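Local coordinates for protein acyl-coenzyme A oxidase (Caenorhabditis elegans, PDB 5K3I) that catalyses the FAD-dependent, oxygen-consuming desaturation of acyl-CoAs to (2E)-enoyl-CoAs in the first step of peroxisomal beta-oxidation, at residues 151-156 against 183-188; 341-346 against 405-410. The protein carries 1 engineered substitution. One frame throughout, in Å; residues are numbered along the deposited sequence.

Interaction 1 (151-156 against 183-188). With FAD (flavin-adenine dinucleotide), chain I.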
ATOM      1  N   GLN A 151      26.378  -3.501   1.060  1.00 23.29           N
ATOM      2  CA  GLN A 151      26.505  -2.700   2.274  1.00 24.41           C
ATOM      3  C   GLN A 151      25.744  -3.298   3.451  1.00 25.34           C
ATOM      4  O   GLN A 151      26.339  -3.627   4.483  1.00 25.17           O
ATOM      5  CB  GLN A 151      26.006  -1.283   1.984  1.00 25.15           C
ATOM      6  CG  GLN A 151      26.141  -0.312   3.126  1.00 26.60           C
ATOM      7  CD  GLN A 151      25.931   1.118   2.668  1.00 28.34           C
ATOM      8  OE1 GLN A 151      26.797   1.714   2.028  1.00 33.70           O
ATOM      9  NE2 GLN A 151      24.759   1.671   2.971  1.00 28.09           N
ATOM     10  N   THR A 152      24.424  -3.432   3.314  1.00 23.42           N
ATOM     11  CA  THR A 152      23.565  -3.907   4.395  1.00 24.49           C
ATOM     12  C   THR A 152      23.911  -5.319   4.852  1.00 24.36           C
ATOM     13  O   THR A 152      24.296  -6.184   4.057  1.00 26.55           O
ATOM     14  CB  THR A 152      22.106  -3.834   3.950  1.00 24.68           C
ATOM     15  OG1 THR A 152      21.826  -2.498   3.521  1.00 25.39           O
ATOM     16  CG2 THR A 152      21.141  -4.210   5.075  1.00 25.04           C
ATOM     17  N   GLU A 153      23.748  -5.543   6.152  1.00 26.12           N
ATOM     18  CA  GLU A 153      23.899  -6.839   6.779  1.00 25.84           C
ATOM     19  C   GLU A 153      22.594  -7.204   7.469  1.00 26.63           C
ATOM     20  O   GLU A 153      21.707  -6.367   7.642  1.00 26.28           O
ATOM     21  CB  GLU A 153      25.051  -6.818   7.787  1.00 24.78           C
ATOM     22  CG  GLU A 153      26.339  -6.300   7.206  1.00 24.96           C
ATOM     23  CD  GLU A 153      27.474  -6.334   8.209  1.00 24.40           C
ATOM     24  OE1 GLU A 153      27.183  -6.362   9.422  1.00 24.04           O
ATOM     25  OE2 GLU A 153      28.655  -6.300   7.786  1.00 24.15           O
ATOM     26  N   MET A 154      22.489  -8.468   7.886  1.00 25.51           N
ATOM     27  CA  MET A 154      21.245  -8.939   8.489  1.00 25.22           C
ATOM     28  C   MET A 154      20.887  -8.098   9.712  1.00 24.79           C
ATOM     29  O   MET A 154      19.710  -7.806   9.957  1.00 25.84           O
ATOM     30  CB  MET A 154      21.351 -10.420   8.865  1.00 27.32           C
ATOM     31  CG  MET A 154      20.054 -10.969   9.442  1.00 29.61           C
ATOM     32  SD  MET A 154      20.247 -12.524  10.335  1.00 31.92           S
ATOM     33  CE  MET A 154      20.720 -13.658   9.052  1.00 30.55           C
ATOM     34  N   GLY A 155      21.890  -7.691  10.486  1.00 24.97           N
ATOM     35  CA  GLY A 155      21.673  -6.942  11.694  1.00 23.09           C
ATOM     36  C   GLY A 155      21.877  -5.444  11.629  1.00 22.71           C
ATOM     37  O   GLY A 155      21.622  -4.761  12.631  1.00 22.25           O
ATOM     38  N   HIS A 156      22.310  -4.901  10.489  1.00 25.23           N
ATOM     39  CA  HIS A 156      22.494  -3.459  10.374  1.00 24.75           C
ATOM     40  C   HIS A 156      22.308  -3.028   8.929  1.00 25.03           C
ATOM     41  O   HIS A 156      22.910  -3.604   8.011  1.00 24.87           O
ATOM     42  CB  HIS A 156      23.879  -3.031  10.853  1.00 24.36           C
ATOM     43  CG  HIS A 156      24.103  -3.236  12.319  1.00 24.37           C
ATOM     44  ND1 HIS A 156      24.521  -4.439  12.846  1.00 24.31           N
ATOM     45  CD2 HIS A 156      23.969  -2.390  13.371  1.00 24.47           C
ATOM     46  CE1 HIS A 156      24.637  -4.327  14.158  1.00 24.07           C
ATOM     47  NE2 HIS A 156      24.309  -3.094  14.502  1.00 24.19           N
ATOM     48  N   ILE A 183      26.026 -14.771  12.405  1.00 28.13           N
ATOM     49  CA  ILE A 183      25.000 -14.743  11.361  1.00 28.31           C
ATOM     50  C   ILE A 183      24.533 -13.313  11.109  1.00 27.71           C
ATOM     51  O   ILE A 183      24.311 -12.911   9.962  1.00 25.91           O
ATOM     52  CB  ILE A 183      23.815 -15.671  11.701  1.00 29.34           C
ATOM     53  CG1 ILE A 183      23.288 -15.454  13.114  1.00 30.09           C
ATOM     54  CG2 ILE A 183      24.185 -17.134  11.481  1.00 29.70           C
ATOM     55  CD1 ILE A 183      21.809 -15.782  13.273  1.00 30.63           C
ATOM     56  N   THR A 184      24.387 -12.517  12.173  1.00 26.89           N
ATOM     57  CA  THR A 184      23.910 -11.146  12.007  1.00 26.93           C
ATOM     58  C   THR A 184      24.876 -10.269  11.220  1.00 27.68           C
ATOM     59  O   THR A 184      24.487  -9.176  10.792  1.00 29.15           O
ATOM     60  CB  THR A 184      23.638 -10.501  13.368  1.00 27.18           C
ATOM     61  OG1 THR A 184      24.884 -10.205  14.015  1.00 27.44           O
ATOM     62  CG2 THR A 184      22.827 -11.421  14.251  1.00 26.99           C
ATOM     63  N   ALA A 185      26.116 -10.711  11.027  1.00 27.91           N
ATOM     64  CA  ALA A 185      27.092  -9.984  10.225  1.00 26.32           C
ATOM     65  C   ALA A 185      27.030 -10.315   8.741  1.00 24.98           C
ATOM     66  O   ALA A 185      27.707  -9.652   7.949  1.00 23.93           O
ATOM     67  CB  ALA A 185      28.504 -10.280  10.723  1.00 26.98           C
ATOM     68  N   LEU A 186      26.284 -11.350   8.356  1.00 26.43           N
ATOM     69  CA  LEU A 186      26.043 -11.655   6.948  1.00 25.06           C
ATOM     70  C   LEU A 186      25.554 -10.439   6.183  1.00 24.44           C
ATOM     71  O   LEU A 186      24.584  -9.793   6.586  1.00 23.22           O
ATOM     72  CB  LEU A 186      25.001 -12.767   6.818  1.00 24.97           C
ATOM     73  CG  LEU A 186      25.277 -14.240   7.115  1.00 24.65           C
ATOM     74  CD1 LEU A 186      23.955 -14.979   7.053  1.00 24.34           C
ATOM     75  CD2 LEU A 186      26.259 -14.824   6.124  1.00 25.15           C
ATOM     76  N   LYS A 187      26.220 -10.143   5.067  1.00 23.84           N
ATOM     77  CA  LYS A 187      25.646  -9.214   4.109  1.00 23.59           C
ATOM     78  C   LYS A 187      24.287  -9.740   3.671  1.00 22.70           C
ATOM     79  O   LYS A 187      24.093 -10.946   3.511  1.00 22.32           O
ATOM     80  CB  LYS A 187      26.571  -9.030   2.907  1.00 25.07           C
ATOM     81  CG  LYS A 187      27.894  -8.382   3.266  1.00 25.80           C
ATOM     82  CD  LYS A 187      27.662  -6.963   3.754  1.00 26.97           C
ATOM     83  CE  LYS A 187      28.916  -6.370   4.364  1.00 27.53           C
ATOM     84  NZ  LYS A 187      28.659  -5.061   5.027  1.00 27.58           N
ATOM     85  N   TRP A 188      23.334  -8.831   3.507  1.00 24.62           N
ATOM     86  CA  TRP A 188      21.934  -9.220   3.413  1.00 23.72           C
ATOM     87  C   TRP A 188      21.183  -8.050   2.807  1.00 23.88           C
ATOM     88  O   TRP A 188      21.306  -6.920   3.298  1.00 24.04           O
ATOM     89  CB  TRP A 188      21.391  -9.577   4.802  1.00 23.36           C
ATOM     90  CG  TRP A 188      20.111 -10.353   4.820  1.00 22.59           C
ATOM     91  CD1 TRP A 188      18.862  -9.877   4.560  1.00 22.73           C
ATOM     92  CD2 TRP A 188      19.955 -11.744   5.120  1.00 22.26           C
ATOM     93  NE1 TRP A 188      17.936 -10.881   4.684  1.00 22.57           N
ATOM     94  CE2 TRP A 188      18.583 -12.039   5.023  1.00 22.32           C
ATOM     95  CE3 TRP A 188      20.842 -12.768   5.456  1.00 22.02           C
ATOM     96  CZ2 TRP A 188      18.075 -13.312   5.250  1.00 22.11           C
ATOM     97  CZ3 TRP A 188      20.335 -14.034   5.677  1.00 22.07           C
ATOM     98  CH2 TRP A 188      18.964 -14.294   5.576  1.00 22.17           C
TER
HETATM   99  PA  FAD I 701      16.111  -0.686  10.505  1.00 24.68           P
HETATM  100  O1A FAD I 701      16.959   0.495  10.893  1.00 23.78           O
HETATM  101  O2A FAD I 701      16.694  -1.947  11.105  1.00 25.02           O
HETATM  102  O5B FAD I 701      14.591  -0.420  11.056  1.00 23.89           O
HETATM  103  C5B FAD I 701      14.097   0.845  10.690  1.00 24.08           C
HETATM  104  C4B FAD I 701      13.055   1.191  11.780  1.00 23.54           C
HETATM  105  O4B FAD I 701      13.663   1.534  12.875  1.00 22.81           O
HETATM  106  C3B FAD I 701      12.338   2.414  11.199  1.00 23.59           C
HETATM  107  O3B FAD I 701      11.016   2.367  11.522  1.00 23.77           O
HETATM  108  C2B FAD I 701      13.043   3.630  11.823  1.00 23.33           C
HETATM  109  O2B FAD I 701      11.964   4.539  12.334  1.00 23.56           O
HETATM  110  C1B FAD I 701      13.684   3.163  12.856  1.00 22.68           C
HETATM  111  N9A FAD I 701      15.049   3.607  13.032  1.00 22.08           N
HETATM  112  C8A FAD I 701      16.194   2.967  12.731  1.00 21.91           C
HETATM  113  N7A FAD I 701      17.207   3.754  13.080  1.00 21.74           N
HETATM  114  C5A FAD I 701      16.684   4.895  13.619  1.00 21.68           C
HETATM  115  C6A FAD I 701      17.233   6.048  14.144  1.00 21.57           C
HETATM  116  N6A FAD I 701      18.544   6.595  14.371  1.00 21.14           N
HETATM  117  N1A FAD I 701      16.438   7.019  14.609  1.00 21.97           N
HETATM  118  C2A FAD I 701      15.087   6.882  14.569  1.00 21.79           C
HETATM  119  N3A FAD I 701      14.553   5.762  14.056  1.00 21.55           N
HETATM  120  C4A FAD I 701      15.349   4.781  13.590  1.00 21.66           C
HETATM  121  N1  FAD I 701      21.068  -2.844   0.958  1.00 21.06           N
HETATM  122  C2  FAD I 701      22.363  -2.889   0.266  1.00 21.21           C
HETATM  123  O2  FAD I 701      23.378  -2.751   0.901  1.00 21.35           O
HETATM  124  N3  FAD I 701      22.349  -3.104  -1.199  1.00 21.27           N
HETATM  125  C4  FAD I 701      21.085  -3.260  -1.903  1.00 21.08           C
HETATM  126  O4  FAD I 701      21.059  -3.434  -3.052  1.00 21.13           O
HETATM  127  C4X FAD I 701      19.773  -3.215  -1.174  1.00 20.93           C
HETATM  128  N5  FAD I 701      18.506  -3.374  -1.853  1.00 20.82           N
HETATM  129  C5X FAD I 701      17.241  -3.309  -1.090  1.00 20.49           C
HETATM  130  C6  FAD I 701      16.029  -3.468  -1.778  1.00 20.53           C
HETATM  131  C7  FAD I 701      14.829  -3.411  -1.045  1.00 20.45           C
HETATM  132  C7M FAD I 701      13.700  -3.613  -2.078  1.00 20.11           C
HETATM  133  C8  FAD I 701      14.831  -3.205   0.348  1.00 20.31           C
HETATM  134  C8M FAD I 701      13.523  -3.149   1.122  1.00 20.18           C
HETATM  135  C9  FAD I 701      16.057  -3.052   1.030  1.00 20.32           C
HETATM  136  C9A FAD I 701      17.259  -3.105   0.290  1.00 20.51           C
HETATM  137  N10 FAD I 701      18.576  -2.942   0.992  1.00 20.73           N
HETATM  138  C10 FAD I 701      19.806  -3.004   0.237  1.00 21.00           C
HETATM  139  C1' FAD I 701      18.632  -2.718   2.425  1.00 20.85           C
HETATM  140  C2' FAD I 701      18.331  -1.237   2.751  1.00 20.98           C
HETATM  141  O2' FAD I 701      19.429  -0.425   2.464  1.00 20.79           O
HETATM  142  C3' FAD I 701      18.018  -1.204   4.239  1.00 21.11           C
HETATM  143  O3' FAD I 701      16.996  -2.125   4.426  1.00 20.77           O
HETATM  144  C4' FAD I 701      17.565   0.210   4.565  1.00 21.45           C
HETATM  145  O4' FAD I 701      18.692   1.016   4.683  1.00 21.51           O
HETATM  146  C5' FAD I 701      16.813   0.241   5.895  1.00 21.81           C
HETATM  147  O5' FAD I 701      17.732   0.070   6.955  1.00 22.49           O
HETATM  148  P   FAD I 701      17.361  -1.178   7.970  1.00 23.12           P
HETATM  149  O1P FAD I 701      17.022  -2.418   7.152  1.00 22.63           O
HETATM  150  O2P FAD I 701      18.490  -1.511   8.895  1.00 22.55           O
HETATM  151  O3P FAD I 701      16.020  -0.800   8.858  1.00 23.57           O
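The indole of W188 carries M154 in a Met-aromatic contact: SD stands above one face of the six-membered ring, 5.1 Å from its centroid and 17° off the normal, a long approach. With CG anti to the backbone N (chi1 -178°) and a bend at the thioether, the chain brings M154 CE obliquely to 3.4 Å from W188 CZ3. H412 of the second subunit meets the indole with its ring almost perpendicular. The carboxylate of E153 takes K187 NZ on the anti side of OE2 at 3.0 Å, a salt bridge; T165 and the E164 amide hold its oxygens as well, while NZ also reaches the Q151 and V203 carbonyls. At the flavin of FAD, T152 N donates nearly straight to O2, at 177°. T152 OG1 donates to N1 of the same ring system over 2.7 Å, and Q151 N adds a second bond to O2. Backbone bonds W188 N to T152 O, M154 N to L186 O and G155 N to T184 O fix this flavin-binding loop along 183-188. The loop follows strand 147-150, and strand 187-188 pairs antiparallel with 251-255 through K187 and L253, while K187 packs on strand 199-208.

Interaction 2 (341-346 against 405-410); sequences QHRLFP and ARMACG. With FAD (flavin-adenine dinucleotide), chain M.
R343 and M407 bring their side chains across one another at about a right angle where helices 338-370 and 380-407 pack in the helical C-alpha1 domain of the acyl-CoA oxidase fold. A chi1 of 84° sets R343 CG in the cleft flanked by its own N and C, and the chain bends at chi3, laying the guanidinium over the backbone at M407-A408. One of its faces meets M407 C and A408 N, the latter 3.9 Å above the plane and nearer the outside of the group than its centre. NH2 approaches the start of the methionine chain, 3.6 Å from M407 CB. In the guanidinium plane, at its edge, NH1 donates to the FAD ribose hydroxyl O3B (3.1 Å, 140°): the face packs on backbone while the edge serves the cofactor. E436 of the second subunit adds a long, weak ion pair to NH1. The R343 CD methylene packs on A408 CB, whose apolar partner L344 CD2 is 4.2 Å away. H342 NE2 hydrogen-bonds ATP O5', and this helix thus serves both ATP and the adenosine half of FAD. A type I turn from M407 to G410 carries the chain past the FAD pyrophosphate, with G410 N bonded to M407 O at 3.1 Å.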
ATOM      1  N   GLN A 341     -12.108  12.205 -10.274  1.00 19.26           N
ATOM      2  CA  GLN A 341     -11.132  13.212 -10.656  1.00 18.88           C
ATOM      3  C   GLN A 341     -10.266  13.609  -9.464  1.00 19.11           C
ATOM      4  O   GLN A 341      -9.046  13.762  -9.589  1.00 20.37           O
ATOM      5  CB  GLN A 341     -11.848  14.424 -11.258  1.00 18.58           C
ATOM      6  CG  GLN A 341     -12.531  14.120 -12.583  1.00 18.28           C
ATOM      7  CD  GLN A 341     -13.286  15.314 -13.145  1.00 17.96           C
ATOM      8  OE1 GLN A 341     -13.153  16.432 -12.645  1.00 17.81           O
ATOM      9  NE2 GLN A 341     -14.076  15.087 -14.188  1.00 17.86           N
ATOM     10  N   HIS A 342     -10.881  13.747  -8.291  1.00 18.90           N
ATOM     11  CA  HIS A 342     -10.163  14.118  -7.072  1.00 19.31           C
ATOM     12  C   HIS A 342      -9.166  13.062  -6.628  1.00 19.43           C
ATOM     13  O   HIS A 342      -8.138  13.396  -6.037  1.00 20.12           O
ATOM     14  CB  HIS A 342     -11.180  14.386  -5.958  1.00 19.57           C
ATOM     15  CG  HIS A 342     -10.575  14.616  -4.608  1.00 20.01           C
ATOM     16  ND1 HIS A 342     -10.046  15.830  -4.221  1.00 20.37           N
ATOM     17  CD2 HIS A 342     -10.461  13.799  -3.535  1.00 20.36           C
ATOM     18  CE1 HIS A 342      -9.614  15.743  -2.974  1.00 20.74           C
ATOM     19  NE2 HIS A 342      -9.856  14.522  -2.534  1.00 20.60           N
ATOM     20  N   ARG A 343      -9.444  11.794  -6.887  1.00 18.28           N
ATOM     21  CA  ARG A 343      -8.528  10.733  -6.485  1.00 18.16           C
ATOM     22  C   ARG A 343      -7.442  10.423  -7.518  1.00 17.51           C
ATOM     23  O   ARG A 343      -6.502   9.679  -7.206  1.00 17.32           O
ATOM     24  CB  ARG A 343      -9.329   9.479  -6.081  1.00 18.72           C
ATOM     25  CG  ARG A 343      -9.776   8.542  -7.163  1.00 19.28           C
ATOM     26  CD  ARG A 343     -10.696   7.451  -6.603  1.00 19.67           C
ATOM     27  NE  ARG A 343     -10.118   6.774  -5.437  1.00 20.78           N
ATOM     28  CZ  ARG A 343     -10.545   5.613  -4.942  1.00 21.38           C
ATOM     29  NH1 ARG A 343     -11.539   4.957  -5.527  1.00 21.70           N
ATOM     30  NH2 ARG A 343      -9.939   5.077  -3.891  1.00 21.15           N
ATOM     31  N   LEU A 344      -7.486  11.025  -8.707  1.00 17.77           N
ATOM     32  CA  LEU A 344      -6.457  10.843  -9.731  1.00 17.44           C
ATOM     33  C   LEU A 344      -5.655  12.105 -10.010  1.00 17.22           C
ATOM     34  O   LEU A 344      -4.422  12.090  -9.901  1.00 17.57           O
ATOM     35  CB  LEU A 344      -7.097  10.358 -11.050  1.00 17.42           C
ATOM     36  CG  LEU A 344      -7.774   8.994 -11.183  1.00 17.37           C
ATOM     37  CD1 LEU A 344      -8.554   8.932 -12.477  1.00 17.17           C
ATOM     38  CD2 LEU A 344      -6.656   8.006 -11.250  1.00 17.43           C
ATOM     39  N   PHE A 345      -6.327  13.202 -10.371  1.00 19.20           N
ATOM     40  CA  PHE A 345      -5.643  14.357 -10.949  1.00 19.01           C
ATOM     41  C   PHE A 345      -4.592  14.971 -10.032  1.00 18.75           C
ATOM     42  O   PHE A 345      -3.552  15.418 -10.552  1.00 18.97           O
ATOM     43  CB  PHE A 345      -6.668  15.426 -11.338  1.00 18.99           C
ATOM     44  CG  PHE A 345      -7.639  14.992 -12.406  1.00 18.99           C
ATOM     45  CD1 PHE A 345      -7.498  13.765 -13.044  1.00 19.05           C
ATOM     46  CD2 PHE A 345      -8.672  15.830 -12.800  1.00 19.02           C
ATOM     47  CE1 PHE A 345      -8.388  13.370 -14.026  1.00 19.13           C
ATOM     48  CE2 PHE A 345      -9.557  15.448 -13.784  1.00 19.00           C
ATOM     49  CZ  PHE A 345      -9.417  14.217 -14.400  1.00 19.07           C
ATOM     50  N   PRO A 346      -4.785  15.059  -8.709  1.00 19.04           N
ATOM     51  CA  PRO A 346      -3.712  15.617  -7.876  1.00 18.84           C
ATOM     52  C   PRO A 346      -2.435  14.818  -7.979  1.00 18.67           C
ATOM     53  O   PRO A 346      -1.346  15.379  -7.811  1.00 18.41           O
ATOM     54  CB  PRO A 346      -4.305  15.559  -6.457  1.00 18.99           C
ATOM     55  CG  PRO A 346      -5.777  15.622  -6.682  1.00 19.12           C
ATOM     56  CD  PRO A 346      -6.000  14.796  -7.907  1.00 19.13           C
ATOM     57  N   ALA A 405      -4.759   5.054  -7.561  1.00 19.24           N
ATOM     58  CA  ALA A 405      -4.930   4.724  -8.969  1.00 19.38           C
ATOM     59  C   ALA A 405      -5.467   3.308  -9.131  1.00 19.99           C
ATOM     60  O   ALA A 405      -6.390   3.069  -9.918  1.00 20.36           O
ATOM     61  CB  ALA A 405      -3.605   4.909  -9.709  1.00 19.40           C
ATOM     62  N   ARG A 406      -4.907   2.354  -8.381  1.00 18.93           N
ATOM     63  CA  ARG A 406      -5.432   0.994  -8.410  1.00 19.15           C
ATOM     64  C   ARG A 406      -6.905   0.955  -8.033  1.00 18.46           C
ATOM     65  O   ARG A 406      -7.718   0.339  -8.733  1.00 18.54           O
ATOM     66  CB  ARG A 406      -4.657   0.087  -7.466  1.00 19.90           C
ATOM     67  CG  ARG A 406      -5.148  -1.357  -7.570  1.00 20.58           C
ATOM     68  CD  ARG A 406      -4.340  -2.305  -6.726  1.00 21.74           C
ATOM     69  NE  ARG A 406      -4.336  -1.890  -5.324  1.00 22.84           N
ATOM     70  CZ  ARG A 406      -5.377  -1.991  -4.499  1.00 22.91           C
ATOM     71  NH1 ARG A 406      -6.539  -2.461  -4.931  1.00 23.04           N
ATOM     72  NH2 ARG A 406      -5.263  -1.592  -3.238  1.00 24.42           N
ATOM     73  N   MET A 407      -7.265   1.569  -6.898  1.00 20.27           N
ATOM     74  CA  MET A 407      -8.632   1.425  -6.408  1.00 19.63           C
ATOM     75  C   MET A 407      -9.613   2.186  -7.285  1.00 19.58           C
ATOM     76  O   MET A 407     -10.806   1.871  -7.282  1.00 20.61           O
ATOM     77  CB  MET A 407      -8.743   1.901  -4.958  1.00 19.40           C
ATOM     78  CG  MET A 407      -7.968   1.053  -3.974  1.00 19.70           C
ATOM     79  SD  MET A 407      -8.136   1.653  -2.290  1.00 18.96           S
ATOM     80  CE  MET A 407      -7.065   3.082  -2.299  1.00 18.98           C
ATOM     81  N   ALA A 408      -9.125   3.152  -8.066  1.00 19.59           N
ATOM     82  CA  ALA A 408      -9.949   3.853  -9.039  1.00 20.31           C
ATOM     83  C   ALA A 408     -10.363   2.972 -10.211  1.00 20.91           C
ATOM     84  O   ALA A 408     -11.214   3.391 -11.007  1.00 21.52           O
ATOM     85  CB  ALA A 408      -9.205   5.075  -9.578  1.00 20.01           C
ATOM     86  N   CYS A 409      -9.768   1.793 -10.360  1.00 19.66           N
ATOM     87  CA  CYS A 409     -10.193   0.818 -11.351  1.00 19.22           C
ATOM     88  C   CYS A 409     -11.226  -0.163 -10.827  1.00 18.56           C
ATOM     89  O   CYS A 409     -11.595  -1.093 -11.552  1.00 17.43           O
ATOM     90  CB  CYS A 409      -8.987   0.042 -11.839  1.00 19.46           C
ATOM     91  SG  CYS A 409      -7.756   1.090 -12.493  1.00 21.38           S
ATOM     92  N   GLY A 410     -11.688  -0.001  -9.590  1.00 19.85           N
ATOM     93  CA  GLY A 410     -12.727  -0.897  -9.107  1.00 19.68           C
ATOM     94  C   GLY A 410     -12.135  -2.297  -8.968  1.00 19.53           C
ATOM     95  O   GLY A 410     -10.922  -2.485  -8.852  1.00 20.91           O
TER
HETATM   96  PA  FAD M 702     -16.280   0.579 -10.093  1.00 26.03           P
HETATM   97  O1A FAD M 702     -17.649   1.187 -10.134  1.00 24.96           O
HETATM   98  O2A FAD M 702     -16.010   0.044 -11.482  1.00 26.19           O
HETATM   99  O5B FAD M 702     -15.157   1.703  -9.638  1.00 25.12           O
HETATM  100  C5B FAD M 702     -14.288   2.312 -10.562  1.00 25.16           C
HETATM  101  C4B FAD M 702     -14.221   3.782 -10.059  1.00 24.65           C
HETATM  102  O4B FAD M 702     -15.360   4.376 -10.311  1.00 24.49           O
HETATM  103  C3B FAD M 702     -14.114   3.766  -8.517  1.00 24.41           C
HETATM  104  O3B FAD M 702     -13.189   4.678  -8.125  1.00 24.41           O
HETATM  105  C2B FAD M 702     -15.488   4.203  -7.972  1.00 24.04           C
HETATM  106  O2B FAD M 702     -15.365   4.950  -6.668  1.00 24.94           O
HETATM  107  C1B FAD M 702     -15.915   4.993  -8.910  1.00 23.72           C
HETATM  108  N9A FAD M 702     -17.346   5.043  -8.910  1.00 23.08           N
HETATM  109  C8A FAD M 702     -18.184   4.055  -9.285  1.00 22.95           C
HETATM  110  N7A FAD M 702     -19.426   4.480  -9.112  1.00 22.93           N
HETATM  111  C5A FAD M 702     -19.374   5.752  -8.620  1.00 22.77           C
HETATM  112  C6A FAD M 702     -20.357   6.655  -8.264  1.00 22.12           C
HETATM  113  N6A FAD M 702     -21.794   6.696  -8.238  1.00 21.62           N
HETATM  114  N1A FAD M 702     -20.024   7.856  -7.802  1.00 22.41           N
HETATM  115  C2A FAD M 702     -18.709   8.176  -7.686  1.00 22.78           C
HETATM  116  N3A FAD M 702     -17.738   7.304  -8.031  1.00 22.54           N
HETATM  117  C4A FAD M 702     -18.076   6.091  -8.499  1.00 22.77           C
HETATM  118  N1  FAD M 702     -18.433  -9.760  -6.335  1.00 24.90           N
HETATM  119  C2  FAD M 702     -19.378 -10.826  -5.913  1.00 24.72           C
HETATM  120  O2  FAD M 702     -20.489 -10.819  -6.373  1.00 24.92           O
HETATM  121  N3  FAD M 702     -18.951 -11.901  -4.980  1.00 25.18           N
HETATM  122  C4  FAD M 702     -17.599 -11.845  -4.483  1.00 24.79           C
HETATM  123  O4  FAD M 702     -17.169 -12.630  -3.747  1.00 24.15           O
HETATM  124  C4X FAD M 702     -16.671 -10.760  -4.905  1.00 25.07           C
HETATM  125  N5  FAD M 702     -15.355 -10.811  -4.354  1.00 25.17           N
HETATM  126  C5X FAD M 702     -14.390  -9.774  -4.726  1.00 24.27           C
HETATM  127  C6  FAD M 702     -13.117  -9.863  -4.161  1.00 24.33           C
HETATM  128  C7  FAD M 702     -12.163  -8.904  -4.482  1.00 23.55           C
HETATM  129  C7M FAD M 702     -10.907  -9.316  -3.689  1.00 23.15           C
HETATM  130  C8  FAD M 702     -12.474  -7.858  -5.363  1.00 23.82           C
HETATM  131  C8M FAD M 702     -11.441  -6.807  -5.723  1.00 24.56           C
HETATM  132  C9  FAD M 702     -13.755  -7.779  -5.929  1.00 23.96           C
HETATM  133  C9A FAD M 702     -14.725  -8.748  -5.605  1.00 24.23           C
HETATM  134  N10 FAD M 702     -16.110  -8.690  -6.199  1.00 24.22           N
HETATM  135  C10 FAD M 702     -17.065  -9.724  -5.815  1.00 24.98           C
HETATM  136  C1' FAD M 702     -16.452  -7.602  -7.110  1.00 23.86           C
HETATM  137  C2' FAD M 702     -16.777  -6.392  -6.213  1.00 23.54           C
HETATM  138  O2' FAD M 702     -18.022  -6.591  -5.615  1.00 22.82           O
HETATM  139  C3' FAD M 702     -16.724  -5.081  -6.991  1.00 23.45           C
HETATM  140  O3' FAD M 702     -15.459  -5.003  -7.561  1.00 22.72           O
HETATM  141  C4' FAD M 702     -16.918  -3.985  -5.948  1.00 23.71           C
HETATM  142  O4' FAD M 702     -18.216  -4.062  -5.460  1.00 23.59           O
HETATM  143  C5' FAD M 702     -16.708  -2.608  -6.585  1.00 24.28           C
HETATM  144  O5' FAD M 702     -17.608  -2.498  -7.675  1.00 25.38           O
HETATM  145  P   FAD M 702     -16.909  -2.104  -9.137  1.00 24.76           P
HETATM  146  O1P FAD M 702     -15.835  -3.104  -9.462  1.00 24.89           O
HETATM  147  O2P FAD M 702     -17.871  -2.100 -10.293  1.00 24.43           O
HETATM  148  O3P FAD M 702     -16.193  -0.630  -8.961  1.00 25.36           O

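How the interactions relate
From the N terminus, interaction 1 comes first: it closes a loop of 26 residues that includes the antiparallel pair 166-170 and 175-179, joining the segment after strand 147-150 to strand 187-188. The chain then runs through the remaining strands and helix 292-319 before interaction 2 opens, which closes 58 mostly helical residues and ties the first turns of helix 338-370 to segment 405-410, which helix 380-407 leads into. The two are in series and do not cross; the centres of interactions 1 and 2 are about 39 Å apart, on opposite sides of the chain's centre. Within one chain they serve two different FADs; each FAD is bonded by T152 of one subunit and R343 of the other.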